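Local coordinates for spectinomycin phosphotransferase (Legionella pneumophila serogroup 1, PDB 3I0O), which probably transfers a phosphate group from a nucleotide to a small-molecule acceptor, using bound magnesium, and holds spectinomycin and ADP in its cleft, at residues I213-V218 / G251-K256. Residues are numbered along the deposited sequence; the frame is centred on the assembly and turned at random.
With MG (magnesium ion), chain E; SMI (spectinomycin), chain C.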
ATOM      1  N   ILE A 213      -3.912  -2.230  -2.542  1.00 37.65           N
ATOM      2  CA  ILE A 213      -5.216  -1.913  -1.996  1.00 37.49           C
ATOM      3  C   ILE A 213      -5.801  -2.911  -0.993  1.00 37.34           C
ATOM      4  O   ILE A 213      -6.710  -3.678  -1.303  1.00 36.50           O
ATOM      5  CB  ILE A 213      -6.256  -1.653  -3.123  1.00 37.94           C
ATOM      6  CG1 ILE A 213      -7.577  -1.220  -2.491  1.00 36.93           C
ATOM      7  CG2 ILE A 213      -6.440  -2.895  -3.995  1.00 37.07           C
ATOM      8  CD1 ILE A 213      -8.615  -0.819  -3.482  1.00 39.91           C
ATOM      9  N   HIS A 214      -5.257  -2.886   0.219  1.00 37.87           N
ATOM     10  CA  HIS A 214      -5.748  -3.724   1.298  1.00 36.00           C
ATOM     11  C   HIS A 214      -6.586  -2.790   2.169  1.00 37.29           C
ATOM     12  O   HIS A 214      -6.734  -1.609   1.846  1.00 36.91           O
ATOM     13  CB  HIS A 214      -4.581  -4.320   2.085  1.00 35.08           C
ATOM     14  CG  HIS A 214      -3.552  -3.316   2.508  1.00 35.40           C
ATOM     15  ND1 HIS A 214      -3.730  -2.469   3.582  1.00 34.99           N
ATOM     16  CD2 HIS A 214      -2.322  -3.041   2.013  1.00 36.00           C
ATOM     17  CE1 HIS A 214      -2.654  -1.718   3.731  1.00 37.12           C
ATOM     18  NE2 HIS A 214      -1.782  -2.044   2.791  1.00 33.88           N
ATOM     19  N   ALA A 215      -7.118  -3.299   3.271  1.00 36.88           N
ATOM     20  CA  ALA A 215      -7.962  -2.498   4.156  1.00 38.09           C
ATOM     21  C   ALA A 215      -7.307  -1.240   4.745  1.00 38.65           C
ATOM     22  O   ALA A 215      -7.993  -0.263   5.044  1.00 40.01           O
ATOM     23  CB  ALA A 215      -8.508  -3.383   5.282  1.00 36.02           C
ATOM     24  N   GLY A 216      -5.993  -1.258   4.928  1.00 37.78           N
ATOM     25  CA  GLY A 216      -5.335  -0.096   5.485  1.00 37.36           C
ATOM     26  C   GLY A 216      -5.338   1.069   4.516  1.00 38.45           C
ATOM     27  O   GLY A 216      -5.155   2.222   4.911  1.00 40.47           O
ATOM     28  N   ASN A 217      -5.546   0.778   3.239  1.00 37.58           N
ATOM     29  CA  ASN A 217      -5.559   1.828   2.241  1.00 36.42           C
ATOM     30  C   ASN A 217      -6.953   2.177   1.773  1.00 36.52           C
ATOM     31  O   ASN A 217      -7.159   2.623   0.647  1.00 34.83           O
ATOM     32  CB  ASN A 217      -4.648   1.461   1.070  1.00 34.82           C
ATOM     33  CG  ASN A 217      -3.178   1.591   1.432  1.00 35.80           C
ATOM     34  OD1 ASN A 217      -2.800   2.519   2.149  1.00 38.62           O
ATOM     35  ND2 ASN A 217      -2.342   0.678   0.938  1.00 29.88           N
ATOM     36  N   VAL A 218      -7.912   1.957   2.661  1.00 36.50           N
ATOM     37  CA  VAL A 218      -9.302   2.304   2.404  1.00 37.79           C
ATOM     38  C   VAL A 218      -9.832   3.027   3.635  1.00 38.79           C
ATOM     39  O   VAL A 218      -9.728   2.527   4.759  1.00 36.12           O
ATOM     40  CB  VAL A 218     -10.196   1.076   2.142  1.00 39.55           C
ATOM     41  CG1 VAL A 218     -11.648   1.521   2.016  1.00 38.78           C
ATOM     42  CG2 VAL A 218      -9.755   0.366   0.865  1.00 38.96           C
ATOM     43  N   GLY A 251      -3.815  -7.675   7.368  1.00 39.90           N
ATOM     44  CA  GLY A 251      -4.250  -7.030   8.599  1.00 41.42           C
ATOM     45  C   GLY A 251      -5.293  -7.810   9.388  1.00 43.63           C
ATOM     46  O   GLY A 251      -5.944  -7.261  10.287  1.00 42.66           O
ATOM     47  N   ASN A 252      -5.470  -9.086   9.046  1.00 43.60           N
ATOM     48  CA  ASN A 252      -6.431  -9.944   9.740  1.00 45.13           C
ATOM     49  C   ASN A 252      -7.901  -9.595   9.459  1.00 45.68           C
ATOM     50  O   ASN A 252      -8.784  -9.937  10.242  1.00 46.68           O
ATOM     51  CB  ASN A 252      -6.179  -9.910  11.253  1.00 45.70           C
ATOM     52  CG  ASN A 252      -6.806 -11.096  11.987  1.00 48.41           C
ATOM     53  OD1 ASN A 252      -7.228 -10.971  13.137  1.00 48.28           O
ATOM     54  ND2 ASN A 252      -6.856 -12.251  11.328  1.00 48.03           N
ATOM     55  N   VAL A 253      -8.157  -8.897   8.356  1.00 44.09           N
ATOM     56  CA  VAL A 253      -9.519  -8.559   7.943  1.00 41.10           C
ATOM     57  C   VAL A 253      -9.567  -8.872   6.456  1.00 40.45           C
ATOM     58  O   VAL A 253      -8.557  -9.271   5.878  1.00 38.42           O
ATOM     59  CB  VAL A 253      -9.883  -7.058   8.174  1.00 41.96           C
ATOM     60  CG1 VAL A 253     -10.035  -6.784   9.663  1.00 37.97           C
ATOM     61  CG2 VAL A 253      -8.833  -6.151   7.553  1.00 36.87           C
ATOM     62  N   TRP A 254     -10.727  -8.703   5.835  1.00 40.13           N
ATOM     63  CA  TRP A 254     -10.855  -9.003   4.411  1.00 41.64           C
ATOM     64  C   TRP A 254     -10.516 -10.484   4.219  1.00 42.30           C
ATOM     65  O   TRP A 254      -9.995 -10.909   3.183  1.00 41.38           O
ATOM     66  CB  TRP A 254      -9.912  -8.099   3.592  1.00 39.21           C
ATOM     67  CG  TRP A 254     -10.366  -6.652   3.543  1.00 39.05           C
ATOM     68  CD1 TRP A 254     -11.143  -5.996   4.469  1.00 36.43           C
ATOM     69  CD2 TRP A 254     -10.087  -5.696   2.511  1.00 37.64           C
ATOM     70  NE1 TRP A 254     -11.365  -4.703   4.071  1.00 36.87           N
ATOM     71  CE2 TRP A 254     -10.728  -4.489   2.874  1.00 37.08           C
ATOM     72  CE3 TRP A 254      -9.355  -5.741   1.315  1.00 38.40           C
ATOM     73  CZ2 TRP A 254     -10.659  -3.339   2.081  1.00 34.46           C
ATOM     74  CZ3 TRP A 254      -9.288  -4.595   0.528  1.00 37.08           C
ATOM     75  CH2 TRP A 254      -9.936  -3.412   0.915  1.00 35.82           C
ATOM     76  N   ASN A 255     -10.820 -11.266   5.246  1.00 43.49           N
ATOM     77  CA  ASN A 255     -10.575 -12.695   5.211  1.00 45.80           C
ATOM     78  C   ASN A 255     -11.864 -13.495   5.466  1.00 47.41           C
ATOM     79  O   ASN A 255     -11.817 -14.632   5.925  1.00 49.06           O
ATOM     80  CB  ASN A 255      -9.507 -13.052   6.239  1.00 43.94           C
ATOM     81  CG  ASN A 255      -9.758 -12.395   7.568  1.00 43.12           C
ATOM     82  OD1 ASN A 255     -10.874 -11.975   7.854  1.00 42.14           O
ATOM     83  ND2 ASN A 255      -8.725 -12.309   8.398  1.00 44.71           N
ATOM     84  N   LYS A 256     -13.014 -12.893   5.179  1.00 47.63           N
ATOM     85  CA  LYS A 256     -14.296 -13.574   5.346  1.00 47.75           C
ATOM     86  C   LYS A 256     -14.819 -13.867   3.954  1.00 48.90           C
ATOM     87  O   LYS A 256     -15.161 -12.950   3.216  1.00 50.95           O
ATOM     88  CB  LYS A 256     -15.293 -12.684   6.077  1.00 45.34           C
ATOM     89  CG  LYS A 256     -14.902 -12.378   7.497  1.00 46.97           C
ATOM     90  CD  LYS A 256     -15.858 -11.395   8.133  1.00 46.61           C
ATOM     91  CE  LYS A 256     -15.498 -11.165   9.587  1.00 45.75           C
ATOM     92  NZ  LYS A 256     -16.416 -10.187  10.235  1.00 48.35           N
TER
HETATM   93 MG    MG E 502      -1.014   3.086   3.429  1.00 47.49          MG
HETATM   94  O1  SMI C 340       0.525  -2.760   6.064  1.00 38.63           O
HETATM   95  C2  SMI C 340       0.375  -3.312   7.399  1.00 36.88           C
HETATM   96  C2M SMI C 340       0.337  -2.164   8.400  1.00 35.39           C
HETATM   97  C3  SMI C 340       1.565  -4.291   7.719  1.00 36.87           C
HETATM   98  C4  SMI C 340       1.513  -5.361   6.657  1.00 37.09           C
HETATM   99  C5  SMI C 340       1.782  -4.613   5.368  1.00 38.03           C
HETATM  100  O5  SMI C 340       1.783  -5.606   4.337  1.00 39.33           O
HETATM  101  C6  SMI C 340       0.570  -3.785   5.031  1.00 37.55           C
HETATM  102  O1B SMI C 340       3.025  -3.923   5.336  1.00 36.63           O
HETATM  103  O2B SMI C 340       0.751  -2.948   3.873  1.00 38.07           O
HETATM  104  C7  SMI C 340       3.181  -3.311   4.079  1.00 36.15           C
HETATM  105  C8  SMI C 340       4.554  -2.614   4.037  1.00 35.15           C
HETATM  106  N8  SMI C 340       5.565  -3.667   4.280  1.00 34.60           N
HETATM  107  C8M SMI C 340       6.920  -3.107   4.277  1.00 35.34           C
HETATM  108  C9  SMI C 340       4.727  -1.975   2.620  1.00 35.08           C
HETATM  109  O9  SMI C 340       4.655  -3.007   1.621  1.00 30.84           O
HETATM  110  C10 SMI C 340       3.588  -0.938   2.364  1.00 36.27           C
HETATM  111  N10 SMI C 340       3.673  -0.377   1.113  1.00 38.94           N
HETATM  112  C1M SMI C 340       4.927   0.354   0.887  1.00 33.21           C
HETATM  113  C11 SMI C 340       2.239  -1.643   2.481  1.00 36.71           C
HETATM  114  O11 SMI C 340       1.222  -0.690   2.275  1.00 43.05           O
HETATM  115  C12 SMI C 340       2.052  -2.288   3.843  1.00 37.58           C
HETATM  116  O4A SMI C 340       2.496  -6.393   6.795  1.00 39.67           O
HETATM  117  O4B SMI C 340       0.281  -5.885   6.966  1.00 38.13           O
HETATM  118  O   HOH W   1      -2.211   2.851   4.770  1.00 43.24           O
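ND1 of H214 accepts the backbone N-H of G216 at 2.9 Å in a bent bond (136°), from a donor tilted out of the ring plane, while NE2 sends a weak but nearly straight bond (177°) to O11 of spectinomycin, 3.3 Å away at the ring edge; NE2 also lies 2.9 Å from spectinomycin O2B. With CG set between backbone N and carbonyl carbon, chi1 50° brings ND1 back to the N-H of G216, and that bond holds the ring's rotation. From the same loop, N217 gives OD1 to the magnesium ion at 2.3 Å, a site shared with D230; its ND2 is tied to the carbonyl of D212. Behind this polar side, W254 backs the loop. The methyl of A215 sits over one indole face, a CH-pi contact 3.6 Å from the five-membered ring centroid, and the carbonyl carbon of H214 lies over the same face. V218 CG2 meets the indole edge at CH2 (3.8 Å), and V253 CG2 meets the end of the A215 methyl, CB, at 3.6 Å. W118 packs edge-to-face on W254. No hydrogen bond joins the two loops; apolar packing of W254 and V253 lines a turn that, by its family and its magnesium ligand N217, probably corresponds to the catalytic loop of kinase-like phosphotransferases, its polar side facing metal, ADP and spectinomycin together.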